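Local structure of manganese lipoxygenase (Gaeumannomyces graminis, 5FX8) at residues A120-R125 / A135-G140; L162-E167 / G236-D241; V335-N338 / F342-Q345; S418-D423 / D427-R432; A542-R547 / V611-L616. The protein is a secreted fungal manganese enzyme that oxygenates linoleic and alpha-linolenic acids to 11S- and 13R-hydroperoxy fatty acids. One frame throughout, in Å; residues are numbered along the deposited sequence.

Contact 1: residues A120-R125 / A135-G140; sequences ADITSR and ALLYNG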
# COMPACT_ATOMS: atom_id res chain seq x y z
N ALA A 120 -21.54 -12.98 1.83
CA ALA A 120 -22.92 -13.23 2.22
C ALA A 120 -23.88 -12.60 1.23
O ALA A 120 -24.86 -13.23 0.82
CB ALA A 120 -23.16 -12.72 3.64
N ASP A 121 -23.59 -11.39 0.77
CA ASP A 121 -24.44 -10.72 -0.20
C ASP A 121 -24.48 -11.47 -1.54
O ASP A 121 -25.56 -11.76 -2.07
CB ASP A 121 -23.96 -9.29 -0.39
CG ASP A 121 -24.82 -8.51 -1.34
OD1 ASP A 121 -25.91 -8.07 -0.91
OD2 ASP A 121 -24.42 -8.33 -2.50
N ILE A 122 -23.31 -11.78 -2.09
CA ILE A 122 -23.28 -12.48 -3.37
C ILE A 122 -24.02 -13.80 -3.27
O ILE A 122 -24.89 -14.12 -4.10
CB ILE A 122 -21.83 -12.69 -3.82
CG1 ILE A 122 -21.16 -11.35 -4.06
CG2 ILE A 122 -21.77 -13.50 -5.05
CD1 ILE A 122 -19.77 -11.49 -4.58
N THR A 123 -23.69 -14.59 -2.25
CA THR A 123 -24.35 -15.88 -2.10
C THR A 123 -25.85 -15.71 -1.99
O THR A 123 -26.61 -16.46 -2.62
CB THR A 123 -23.82 -16.61 -0.87
OG1 THR A 123 -22.43 -16.91 -1.05
CG2 THR A 123 -24.60 -17.88 -0.66
N SER A 124 -26.29 -14.70 -1.24
CA SER A 124 -27.72 -14.50 -1.10
C SER A 124 -28.38 -14.12 -2.42
O SER A 124 -29.57 -14.36 -2.61
CB SER A 124 -27.99 -13.42 -0.07
OG SER A 124 -27.59 -12.20 -0.61
N ARG A 125 -27.64 -13.51 -3.34
CA ARG A 125 -28.22 -13.14 -4.62
C ARG A 125 -28.08 -14.23 -5.65
O ARG A 125 -28.30 -13.99 -6.84
CB ARG A 125 -27.61 -11.85 -5.14
CG ARG A 125 -27.96 -10.63 -4.33
CD ARG A 125 -27.01 -9.50 -4.65
NE ARG A 125 -27.32 -8.29 -3.89
CZ ARG A 125 -27.98 -7.25 -4.39
NH1 ARG A 125 -28.41 -7.28 -5.64
NH2 ARG A 125 -28.23 -6.19 -3.63
N ALA A 135 -20.15 -7.34 -10.70
CA ALA A 135 -20.25 -6.04 -10.05
C ALA A 135 -20.77 -6.16 -8.63
O ALA A 135 -20.51 -5.28 -7.81
CB ALA A 135 -21.15 -5.12 -10.87
N LEU A 136 -21.51 -7.23 -8.31
CA LEU A 136 -21.93 -7.47 -6.94
C LEU A 136 -20.75 -7.59 -6.01
O LEU A 136 -20.87 -7.33 -4.82
CB LEU A 136 -22.77 -8.74 -6.86
CG LEU A 136 -23.98 -8.82 -7.78
CD1 LEU A 136 -24.39 -10.25 -7.89
CD2 LEU A 136 -25.08 -8.00 -7.19
N LEU A 137 -19.60 -7.98 -6.53
CA LEU A 137 -18.39 -8.02 -5.75
C LEU A 137 -18.00 -6.65 -5.19
O LEU A 137 -17.33 -6.59 -4.16
CB LEU A 137 -17.32 -8.58 -6.66
CG LEU A 137 -16.07 -9.22 -6.14
CD1 LEU A 137 -16.42 -10.29 -5.18
CD2 LEU A 137 -15.41 -9.78 -7.37
N TYR A 138 -18.42 -5.56 -5.82
CA TYR A 138 -17.90 -4.23 -5.52
C TYR A 138 -18.96 -3.24 -5.09
O TYR A 138 -18.69 -2.38 -4.25
CB TYR A 138 -17.17 -3.69 -6.75
CG TYR A 138 -15.94 -4.46 -7.15
CD1 TYR A 138 -14.81 -4.44 -6.37
CD2 TYR A 138 -15.92 -5.20 -8.31
CE1 TYR A 138 -13.70 -5.12 -6.72
CE2 TYR A 138 -14.81 -5.89 -8.67
CZ TYR A 138 -13.71 -5.84 -7.87
OH TYR A 138 -12.58 -6.52 -8.20
N ASN A 139 -20.16 -3.29 -5.64
CA ASN A 139 -21.14 -2.25 -5.38
C ASN A 139 -21.55 -2.27 -3.93
O ASN A 139 -22.14 -3.24 -3.46
CB ASN A 139 -22.35 -2.44 -6.27
CG ASN A 139 -22.02 -2.21 -7.71
OD1 ASN A 139 -21.00 -1.61 -8.03
ND2 ASN A 139 -22.88 -2.69 -8.60
N GLY A 140 -21.24 -1.19 -3.21
CA GLY A 140 -21.68 -1.05 -1.85
C GLY A 140 -20.79 -1.70 -0.83
O GLY A 140 -21.10 -1.65 0.36
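Ile122, Leu136 and Leu137 form the apolar part of this contact. The Ile122 side chain is extended, with CD1 anti to CA (chi2 -176°), and its far methyl thereby reaches Leu137. Ile122 CD1 lies 3.6 Å from Leu137 CD1. Nearer the backbone, Ile122 CG1 comes within 4.2 Å of Leu136 CB. Arg125 adds its aliphatic part, with CD 3.5 Å from Leu136 CD2. The same methyl also lies 3.7 Å from Arg125 NH1; the two side chains cross at a slant, and CD2 sits obliquely to the guanidinium. The segments join the C-terminal end of the long helix 86-124 to a short 3-10 turn. That turn belongs to the loop leading on to helix 161-166. Helix 526-539 covers the apolar patch, with Leu137 also on Ala529 and Val530. The polar interactions stay within 120-125. Arg125 NE forms a salt bridge to Asp121 OD2 at 3.2 Å. A weak bond also runs from NE to Asp121 OD1, which sits at the guanidinium edge and in its plane. This pairing probably steadies the arginine where CD meets Leu136. Asp121 O accepts both Arg125 N, at 3.0 Å, and the Ser124 hydroxyl.

Contact 2: residues L162-E167 / G236-D241; sequences LLFSME and GLFYLD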
# COMPACT_ATOMS: atom_id res chain seq x y z
N LEU A 162 -10.31 0.62 -25.72
CA LEU A 162 -9.50 1.77 -25.35
C LEU A 162 -9.09 1.69 -23.89
O LEU A 162 -7.97 2.06 -23.53
CB LEU A 162 -10.24 3.07 -25.62
CG LEU A 162 -9.51 4.34 -25.19
CD1 LEU A 162 -8.36 4.62 -26.08
CD2 LEU A 162 -10.41 5.52 -25.16
N LEU A 163 -9.98 1.19 -23.03
CA LEU A 163 -9.59 0.98 -21.65
C LEU A 163 -8.55 -0.11 -21.53
O LEU A 163 -7.70 -0.06 -20.64
CB LEU A 163 -10.83 0.65 -20.82
CG LEU A 163 -10.72 0.27 -19.35
CD1 LEU A 163 -12.00 0.63 -18.67
CD2 LEU A 163 -10.48 -1.21 -19.16
N PHE A 164 -8.59 -1.12 -22.40
CA PHE A 164 -7.62 -2.21 -22.28
C PHE A 164 -6.24 -1.77 -22.74
O PHE A 164 -5.23 -2.21 -22.19
CB PHE A 164 -8.07 -3.42 -23.08
CG PHE A 164 -7.03 -4.49 -23.14
CD1 PHE A 164 -6.76 -5.27 -22.02
CD2 PHE A 164 -6.30 -4.68 -24.29
CE1 PHE A 164 -5.79 -6.24 -22.06
CE2 PHE A 164 -5.33 -5.64 -24.34
CZ PHE A 164 -5.08 -6.43 -23.23
N SER A 165 -6.18 -0.93 -23.76
CA SER A 165 -4.88 -0.46 -24.21
C SER A 165 -4.33 0.63 -23.28
O SER A 165 -3.15 0.61 -22.93
CB SER A 165 -4.98 0.03 -25.64
OG SER A 165 -5.99 1.01 -25.70
N MET A 166 -5.18 1.55 -22.85
CA MET A 166 -4.69 2.64 -22.02
C MET A 166 -4.16 2.19 -20.66
O MET A 166 -3.36 2.90 -20.06
CB MET A 166 -5.79 3.67 -21.82
CG MET A 166 -6.00 4.54 -23.01
SD MET A 166 -4.46 5.14 -23.65
CE MET A 166 -4.38 6.67 -22.76
N GLU A 167 -4.57 1.02 -20.14
CA GLU A 167 -3.99 0.52 -18.91
C GLU A 167 -2.47 0.40 -18.99
O GLU A 167 -1.79 0.56 -17.97
CB GLU A 167 -4.60 -0.84 -18.56
CG GLU A 167 -5.91 -0.77 -17.79
CD GLU A 167 -6.64 -2.11 -17.70
OE1 GLU A 167 -6.06 -3.16 -18.03
OE2 GLU A 167 -7.82 -2.13 -17.31
N GLY A 236 1.26 -8.81 -26.23
CA GLY A 236 0.25 -7.89 -26.72
C GLY A 236 0.88 -6.88 -27.65
O GLY A 236 1.92 -6.29 -27.33
N LEU A 237 0.26 -6.71 -28.81
CA LEU A 237 0.67 -5.73 -29.80
C LEU A 237 -0.33 -4.59 -29.80
O LEU A 237 -1.54 -4.83 -29.88
CB LEU A 237 0.75 -6.36 -31.17
CG LEU A 237 1.64 -5.74 -32.23
CD1 LEU A 237 3.03 -5.61 -31.72
CD2 LEU A 237 1.60 -6.68 -33.40
N PHE A 238 0.17 -3.37 -29.67
CA PHE A 238 -0.67 -2.19 -29.63
C PHE A 238 -0.21 -1.21 -30.70
O PHE A 238 0.92 -1.28 -31.17
CB PHE A 238 -0.63 -1.56 -28.27
CG PHE A 238 -1.00 -2.48 -27.17
CD1 PHE A 238 -0.09 -3.36 -26.64
CD2 PHE A 238 -2.27 -2.44 -26.65
CE1 PHE A 238 -0.45 -4.19 -25.63
CE2 PHE A 238 -2.63 -3.27 -25.64
CZ PHE A 238 -1.73 -4.15 -25.12
N TYR A 239 -1.09 -0.31 -31.11
CA TYR A 239 -0.70 0.65 -32.12
C TYR A 239 -1.34 2.00 -31.87
O TYR A 239 -2.37 2.11 -31.21
CB TYR A 239 -1.03 0.18 -33.54
CG TYR A 239 -2.45 0.39 -34.00
CD1 TYR A 239 -3.48 -0.30 -33.43
CD2 TYR A 239 -2.74 1.23 -35.05
CE1 TYR A 239 -4.77 -0.14 -33.86
CE2 TYR A 239 -4.03 1.41 -35.50
CZ TYR A 239 -5.04 0.71 -34.89
OH TYR A 239 -6.33 0.83 -35.29
N LEU A 240 -0.71 3.03 -32.38
CA LEU A 240 -1.27 4.37 -32.37
C LEU A 240 -2.00 4.60 -33.69
O LEU A 240 -1.38 4.55 -34.75
CB LEU A 240 -0.16 5.39 -32.13
CG LEU A 240 -0.58 6.83 -31.89
CD1 LEU A 240 -1.67 6.92 -30.84
CD2 LEU A 240 0.63 7.62 -31.45
N ASP A 241 -3.31 4.83 -33.62
CA ASP A 241 -4.13 4.94 -34.82
C ASP A 241 -4.18 6.38 -35.30
O ASP A 241 -4.68 7.26 -34.59
CB ASP A 241 -5.56 4.45 -34.57
CG ASP A 241 -6.40 4.36 -35.84
OD1 ASP A 241 -5.86 4.24 -36.96
OD2 ASP A 241 -7.61 4.38 -35.71
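Helix 161-166 passes strand 235-241 with Ser165 and Phe238 as the nearest pair, their CA atoms 7.1 Å apart. No hydrogen bond joins the two segments. Phe238 points from the strand to the helix and touches two of its residues. Its CD2 lies 3.8 Å from Ser165 CB. Its CE2 meets Phe164 CE2, also at 3.8 Å. Phe164 has CG anti to the backbone N (chi1 172°), and this swings its ring along the helix flank toward Phe238. The two ring planes are 30° from parallel and offset. The centroids are 6.0 Å from each other, so the rings overlap little; the contact is made mainly by the two CE2 atoms. Ser165 OG is hydrogen-bonded to Phe247 O of the next strand and to Asp161 O. The buried hydroxyl is therefore satisfied while its CB packs on the phenyl ring. Phe164 also meets Phe278 of helix 268-305. The arrangement is a short helix packed against the five-stranded antiparallel sheet of this lipoxygenase, with helix 268-305 touching Phe164 as well.

Contact 3: residues V335-N338 / F342-Q345; sequences VLFN and FWDQ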
# COMPACT_ATOMS: atom_id res chain seq x y z
N VAL A 335 4.37 -15.08 5.02
CA VAL A 335 2.94 -15.29 4.79
C VAL A 335 2.55 -15.15 3.35
O VAL A 335 1.46 -15.61 2.97
CB VAL A 335 2.08 -14.36 5.67
CG1 VAL A 335 2.36 -14.58 7.13
CG2 VAL A 335 2.31 -12.95 5.32
N LEU A 336 3.35 -14.56 2.49
CA LEU A 336 2.88 -14.32 1.13
C LEU A 336 3.40 -15.37 0.16
O LEU A 336 2.62 -16.01 -0.55
CB LEU A 336 3.31 -12.92 0.68
CG LEU A 336 2.83 -12.43 -0.67
CD1 LEU A 336 1.36 -12.67 -0.78
CD2 LEU A 336 3.16 -10.97 -0.80
N PHE A 337 4.71 -15.59 0.13
CA PHE A 337 5.32 -16.47 -0.85
C PHE A 337 5.77 -17.79 -0.24
O PHE A 337 6.53 -18.52 -0.88
CB PHE A 337 6.49 -15.77 -1.54
CG PHE A 337 6.09 -14.53 -2.26
CD1 PHE A 337 5.33 -14.60 -3.40
CD2 PHE A 337 6.46 -13.29 -1.78
CE1 PHE A 337 4.95 -13.45 -4.05
CE2 PHE A 337 6.09 -12.14 -2.43
CZ PHE A 337 5.34 -12.22 -3.55
N ASN A 338 5.32 -18.12 0.97
CA ASN A 338 5.54 -19.42 1.56
C ASN A 338 4.64 -20.47 0.92
O ASN A 338 3.61 -20.14 0.32
CB ASN A 338 5.28 -19.36 3.06
CG ASN A 338 3.87 -18.93 3.38
OD1 ASN A 338 3.50 -17.81 3.08
ND2 ASN A 338 3.09 -19.81 3.98
N PHE A 342 -0.59 -16.67 0.79
CA PHE A 342 -1.64 -15.92 0.12
C PHE A 342 -1.45 -15.91 -1.38
O PHE A 342 -2.43 -15.89 -2.15
CB PHE A 342 -1.68 -14.51 0.65
CG PHE A 342 -1.99 -14.43 2.08
CD1 PHE A 342 -3.15 -14.98 2.57
CD2 PHE A 342 -1.15 -13.78 2.94
CE1 PHE A 342 -3.45 -14.88 3.89
CE2 PHE A 342 -1.46 -13.69 4.27
CZ PHE A 342 -2.61 -14.26 4.73
N TRP A 343 -0.20 -15.90 -1.83
CA TRP A 343 0.03 -15.97 -3.26
C TRP A 343 -0.50 -17.28 -3.80
O TRP A 343 -1.35 -17.28 -4.70
CB TRP A 343 1.50 -15.78 -3.61
CG TRP A 343 1.76 -15.87 -5.11
CD1 TRP A 343 2.00 -17.00 -5.82
CD2 TRP A 343 1.78 -14.80 -6.06
NE1 TRP A 343 2.15 -16.71 -7.15
CE2 TRP A 343 2.03 -15.37 -7.33
CE3 TRP A 343 1.62 -13.41 -5.97
CZ2 TRP A 343 2.13 -14.60 -8.49
CZ3 TRP A 343 1.70 -12.65 -7.13
CH2 TRP A 343 1.97 -13.24 -8.37
N ASP A 344 -0.05 -18.40 -3.23
CA ASP A 344 -0.49 -19.72 -3.70
C ASP A 344 -2.00 -19.84 -3.66
O ASP A 344 -2.61 -20.36 -4.60
CB ASP A 344 0.13 -20.84 -2.85
CG ASP A 344 1.54 -21.19 -3.28
OD1 ASP A 344 1.91 -20.91 -4.44
OD2 ASP A 344 2.27 -21.75 -2.44
N GLN A 345 -2.62 -19.32 -2.60
CA GLN A 345 -4.07 -19.37 -2.46
C GLN A 345 -4.78 -18.67 -3.61
O GLN A 345 -5.88 -19.08 -3.98
CB GLN A 345 -4.50 -18.74 -1.15
CG GLN A 345 -4.09 -19.42 0.11
CD GLN A 345 -4.33 -18.54 1.35
OE1 GLN A 345 -5.19 -17.65 1.33
NE2 GLN A 345 -3.55 -18.76 2.41
O HOH W 1 2.25 -18.40 -1.66
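Helix 328-336 hands over to helix 342-346 through a short linker, where Val335 and Leu336 meet Phe342 and Trp343. Two backbone bonds join the ends. Phe342 N donates to Val335 O at 3.2 Å, in the carbonyl plane. Trp343 N donates to Leu336 O at 3.1 Å, along a lone pair. A water accepts from Asp344 N at 2.8 Å and donates to Leu336 O and Asn338 O. Leu336 CD1 lies 3.8 Å from Phe342 CB. The Val335 side chain runs beside the Phe342 ring, touching CE2. Phe337 CE1 sits 3.6 Å above the Trp343 ring plane, toward its rim, while Leu336 CG covers the centre of one Phe337 face. The Trp343 side chain, with CG anti to the backbone N (chi1 179°), heads toward helix 351-363, and its NE1 bonds to Leu349 O. Phe342 packs on Ala334 of the second subunit. The side chain of Phe337 is about 6 Å from that of the manganese ligand His290. The first amides of helix 342-346 are thus paired with carbonyls at and just after the end of the preceding helix, directly or through water, which probably helps set how one helix follows the other.

Contact 4: residues S418-D423 / D427-R432; sequences STYGAD and DGALLR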
# COMPACT_ATOMS: atom_id res chain seq x y z
N SER A 418 19.93 23.81 1.23
CA SER A 418 19.94 24.20 2.64
C SER A 418 21.06 23.50 3.40
O SER A 418 21.67 24.09 4.31
CB SER A 418 18.58 23.90 3.26
OG SER A 418 18.65 23.81 4.68
N THR A 419 21.36 22.26 3.06
CA THR A 419 22.38 21.52 3.80
C THR A 419 23.79 21.96 3.43
O THR A 419 24.67 22.01 4.29
CB THR A 419 22.20 20.04 3.53
OG1 THR A 419 20.93 19.66 4.03
CG2 THR A 419 23.29 19.21 4.16
N TYR A 420 24.03 22.24 2.16
CA TYR A 420 25.36 22.51 1.65
C TYR A 420 25.61 23.98 1.32
O TYR A 420 26.75 24.34 1.05
CB TYR A 420 25.61 21.67 0.41
CG TYR A 420 25.67 20.21 0.71
CD1 TYR A 420 26.84 19.64 1.15
CD2 TYR A 420 24.56 19.39 0.54
CE1 TYR A 420 26.91 18.32 1.42
CE2 TYR A 420 24.61 18.06 0.82
CZ TYR A 420 25.80 17.53 1.26
OH TYR A 420 25.92 16.20 1.55
N GLY A 421 24.56 24.79 1.28
CA GLY A 421 24.65 26.23 1.24
C GLY A 421 25.23 26.92 0.03
O GLY A 421 26.21 27.65 0.18
N ALA A 422 24.66 26.73 -1.16
CA ALA A 422 25.09 27.56 -2.29
C ALA A 422 24.10 27.46 -3.44
O ALA A 422 22.89 27.49 -3.23
CB ALA A 422 26.50 27.20 -2.78
N ASP A 423 24.60 27.35 -4.67
CA ASP A 423 23.77 27.47 -5.86
C ASP A 423 24.15 26.41 -6.88
O ASP A 423 25.18 26.53 -7.54
CB ASP A 423 23.91 28.86 -6.47
CG ASP A 423 25.36 29.20 -6.82
OD1 ASP A 423 25.97 28.48 -7.64
OD2 ASP A 423 25.89 30.18 -6.27
N ASP A 427 30.56 23.58 -5.63
CA ASP A 427 30.10 22.36 -4.96
C ASP A 427 31.18 21.70 -4.09
O ASP A 427 31.20 20.49 -3.94
CB ASP A 427 29.58 21.37 -5.99
CG ASP A 427 28.20 21.74 -6.49
OD1 ASP A 427 27.57 22.62 -5.87
OD2 ASP A 427 27.74 21.16 -7.49
N GLY A 428 32.04 22.52 -3.48
CA GLY A 428 33.08 21.99 -2.63
C GLY A 428 32.56 21.35 -1.36
O GLY A 428 33.07 20.31 -0.93
N ALA A 429 31.55 21.96 -0.73
CA ALA A 429 30.96 21.33 0.45
C ALA A 429 30.54 19.88 0.19
O ALA A 429 30.69 19.03 1.06
CB ALA A 429 29.79 22.16 0.97
N LEU A 430 30.00 19.57 -1.00
CA LEU A 430 29.66 18.17 -1.29
C LEU A 430 30.90 17.33 -1.46
O LEU A 430 30.92 16.16 -1.07
CB LEU A 430 28.82 18.04 -2.55
CG LEU A 430 27.32 18.22 -2.47
CD1 LEU A 430 26.98 19.71 -2.53
CD2 LEU A 430 26.68 17.48 -3.61
N LEU A 431 31.93 17.88 -2.07
CA LEU A 431 33.09 17.05 -2.34
C LEU A 431 33.83 16.71 -1.07
O LEU A 431 34.40 15.62 -0.97
CB LEU A 431 34.02 17.75 -3.33
CG LEU A 431 33.56 17.59 -4.78
CD1 LEU A 431 33.73 18.89 -5.55
CD2 LEU A 431 34.30 16.43 -5.42
N ARG A 432 33.80 17.61 -0.09
CA ARG A 432 34.49 17.45 1.17
C ARG A 432 33.64 16.81 2.26
O ARG A 432 34.09 16.76 3.41
CB ARG A 432 34.99 18.80 1.65
CG ARG A 432 35.97 19.42 0.74
CD ARG A 432 36.47 20.73 1.26
NE ARG A 432 36.47 21.65 0.15
CZ ARG A 432 35.63 22.66 0.07
NH1 ARG A 432 34.81 22.87 1.08
NH2 ARG A 432 35.64 23.46 -0.98
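Tyr420 and Leu430 both place CG anti to their own carbonyl carbon, with chi1 at -67° and -85°, and the two side chains meet at about a right angle. Leu430 CD1 comes to rest over one face of the tyrosine ring. It is 3.8 Å from the ring centroid and 24° off the normal, a CH-pi contact. Its closest ring atom is Tyr420 CG, at 3.5 Å, so the methyl is shifted from the centre toward the CB end. The opposite face is covered by Thr419 CG2, 3.7 Å above the plane. Ala429 comes from a third direction. Its CB lies in the ring plane at the edge, 3.9 Å from Tyr420 CD1. The ring is thus held between two methyls with a third at its rim. The hydroxyl points beyond the contact and is hydrogen-bonded to Asp433 OD2. Arg460 and Leu463 of helix 460-481 also pack on Tyr420, and Arg460 forms a salt bridge with Asp427. Gly421 leaves the helix with positive phi, turning the chain into a loop of which two residues are not modelled. This is the connection between the end of helix 396-420 and the short helix 428-431, packed together through one tyrosine, in the helical part of the lipoxygenase fold.

Contact 5: residues A542-R547 / V611-L616; sequences AQVGDR and VNPFFL. With NAG (2-acetamido-2-deoxy-beta-D-glucopyranose), chain F; NAG (2-acetamido-2-deoxy-beta-D-glucopyranose), chain B.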
# COMPACT_ATOMS: atom_id res chain seq x y z
N ALA A 542 -6.08 2.02 4.36
CA ALA A 542 -7.08 3.06 4.50
C ALA A 542 -6.78 4.06 5.61
O ALA A 542 -7.40 5.12 5.64
CB ALA A 542 -8.44 2.41 4.73
N GLN A 543 -5.86 3.78 6.52
CA GLN A 543 -5.65 4.63 7.69
C GLN A 543 -4.50 5.63 7.51
O GLN A 543 -4.23 6.39 8.43
CB GLN A 543 -5.36 3.80 8.94
CG GLN A 543 -6.06 2.46 9.09
CD GLN A 543 -5.58 1.46 8.09
OE1 GLN A 543 -4.45 1.54 7.63
NE2 GLN A 543 -6.45 0.58 7.69
N VAL A 544 -3.83 5.61 6.35
CA VAL A 544 -2.66 6.44 6.09
C VAL A 544 -2.95 7.90 6.41
O VAL A 544 -2.15 8.58 7.06
CB VAL A 544 -2.21 6.24 4.63
CG1 VAL A 544 -1.20 7.21 4.26
CG2 VAL A 544 -1.56 4.97 4.51
N GLY A 545 -4.10 8.39 5.97
CA GLY A 545 -4.57 9.72 6.27
C GLY A 545 -4.57 10.13 7.72
O GLY A 545 -3.92 11.12 8.07
N ASP A 546 -5.30 9.40 8.58
CA ASP A 546 -5.38 9.75 9.99
C ASP A 546 -4.05 9.54 10.71
O ASP A 546 -3.80 10.20 11.72
CB ASP A 546 -6.46 8.94 10.68
CG ASP A 546 -7.78 8.98 9.93
OD1 ASP A 546 -8.45 10.04 9.96
OD2 ASP A 546 -8.15 7.95 9.34
N ARG A 547 -3.21 8.66 10.21
CA ARG A 547 -1.90 8.42 10.80
C ARG A 547 -0.89 9.51 10.46
O ARG A 547 0.21 9.49 11.02
CB ARG A 547 -1.40 7.05 10.35
CG ARG A 547 -2.24 5.90 10.92
CD ARG A 547 -1.77 4.55 10.46
NE ARG A 547 -2.44 3.46 11.17
CZ ARG A 547 -2.38 2.18 10.83
NH1 ARG A 547 -1.69 1.79 9.77
NH2 ARG A 547 -3.02 1.28 11.53
N VAL A 611 -3.48 10.19 -0.74
CA VAL A 611 -3.98 8.86 -0.47
C VAL A 611 -2.84 7.89 -0.21
O VAL A 611 -2.96 6.98 0.60
CB VAL A 611 -4.85 8.38 -1.65
CG1 VAL A 611 -5.32 6.96 -1.44
CG2 VAL A 611 -6.03 9.34 -1.85
N ASN A 612 -1.76 8.09 -0.86
CA ASN A 612 -0.66 7.15 -0.75
C ASN A 612 0.18 7.42 0.49
O ASN A 612 0.28 8.55 0.94
CB ASN A 612 0.18 7.23 -2.00
CG ASN A 612 -0.52 6.60 -3.15
OD1 ASN A 612 -1.22 5.61 -2.95
ND2 ASN A 612 -0.35 7.14 -4.34
N PRO A 613 0.80 6.41 1.06
CA PRO A 613 1.79 6.65 2.09
C PRO A 613 3.09 7.12 1.48
O PRO A 613 3.36 6.91 0.30
CB PRO A 613 1.97 5.26 2.72
CG PRO A 613 1.71 4.37 1.68
CD PRO A 613 0.64 4.97 0.80
N PHE A 614 3.93 7.72 2.33
CA PHE A 614 5.24 8.20 1.89
C PHE A 614 6.31 7.13 1.92
O PHE A 614 7.46 7.41 1.58
CB PHE A 614 5.68 9.41 2.74
CG PHE A 614 5.98 9.08 4.17
CD1 PHE A 614 7.19 8.52 4.54
CD2 PHE A 614 5.05 9.33 5.15
CE1 PHE A 614 7.44 8.19 5.84
CE2 PHE A 614 5.30 9.01 6.45
CZ PHE A 614 6.50 8.44 6.79
N PHE A 615 5.99 5.92 2.34
CA PHE A 615 6.97 4.86 2.52
C PHE A 615 6.43 3.60 1.86
O PHE A 615 5.28 3.57 1.42
CB PHE A 615 7.26 4.62 4.01
CG PHE A 615 6.04 4.25 4.82
CD1 PHE A 615 5.11 5.22 5.20
CD2 PHE A 615 5.82 2.92 5.20
CE1 PHE A 615 3.98 4.86 5.94
CE2 PHE A 615 4.70 2.56 5.95
CZ PHE A 615 3.78 3.52 6.32
N LEU A 616 7.28 2.58 1.80
CA LEU A 616 6.95 1.28 1.20
C LEU A 616 6.19 0.44 2.23
O LEU A 616 6.77 -0.34 2.97
CB LEU A 616 8.22 0.58 0.72
CG LEU A 616 9.16 1.26 -0.30
CD1 LEU A 616 10.54 0.65 -0.29
CD2 LEU A 616 8.64 1.23 -1.72
C1 NAG F . -9.01 1.69 11.87
C2 NAG F . -9.23 2.43 13.18
C3 NAG F . -10.34 3.45 13.03
C4 NAG F . -10.03 4.38 11.86
C5 NAG F . -9.79 3.57 10.60
C6 NAG F . -9.34 4.43 9.44
C7 NAG F . -8.70 1.26 15.26
C8 NAG F . -9.16 0.24 16.26
N2 NAG F . -9.53 1.50 14.25
O3 NAG F . -10.44 4.18 14.25
O4 NAG F . -11.11 5.28 11.64
O5 NAG F . -8.74 2.62 10.83
O6 NAG F . -8.18 5.18 9.78
O7 NAG F . -7.63 1.84 15.37
C1 NAG B . -10.63 6.63 11.86
C2 NAG B . -11.69 7.59 11.33
C3 NAG B . -11.32 9.03 11.62
C4 NAG B . -10.97 9.23 13.09
C5 NAG B . -9.91 8.22 13.51
C6 NAG B . -9.61 8.27 14.98
C7 NAG B . -12.81 6.68 9.35
C8 NAG B . -12.81 6.62 7.85
N2 NAG B . -11.85 7.41 9.90
O3 NAG B . -12.43 9.85 11.26
O4 NAG B . -10.51 10.56 13.31
O5 NAG B . -10.39 6.89 13.25
O6 NAG B . -10.35 9.31 15.60
O7 NAG B . -13.65 6.09 10.02
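Val544 is the residue through which 542-547 touches 611-616, and Pro613 is its main partner. Before it, Ala542 and Gln543 turn to other surroundings. The backbone N of Ala542 and NE2 of Gln543 both bond to Gln107 OE1 of helix 86-124. Gln543 CB and CG lie close to O6 and O5 of the first sugar of the glycan on Asn106. Val544 then points at the second segment. Its CG1 is anti to the backbone N (chi1 170°) and lies 3.7 Å from Pro613 CA. Its other methyl, CG2, meets Pro613 CB at 4.0 Å. Val544 CG1 also approaches the carbonyl oxygens of Val611 and Asn612, the latter at 3.9 Å. Residues 611-616 belong to the C-terminal tail, which runs inward to the metal site, as in other lipoxygenases. Val618 ligates the manganese there, and the side chain of Pro613 is about 6 Å from that of His478, another ligand. Pro613 O accepts a hydrogen bond from His479 NE2. Further along, Asp546 faces the sugar chain. The first sugar's O6 donates to Asp546 OD2 at 2.8 Å, while Asp546 OD1 comes near C3 of the second sugar. The extended Arg547 side chain brings its guanidinium close to Gln543 OE1, which lies 3.4 Å from the plane, toward the rim. The arginine NH1 is hydrogen-bonded to Asp103 O of helix 86-124.

The five contacts follow one another along the chain without overlap and none touches another. Contacts 1 and 4 are farthest apart, with centres about 59 Å from each other on opposite sides of the chain's centre. Contacts 3 and 5 have centres about 24 Å apart, and both lie near the manganese site. Long helices tie several of the contacts together. Helix 86-124 ends in contact 1 and also borders contact 5. Helix 268-305 touches contacts 2 and 3, and helix 460-481 touches contacts 4 and 5. Contact 2 alone involves the five-stranded sheet. The set thus runs from peripheral turns to the helical core that holds the manganese in this lipoxygenase.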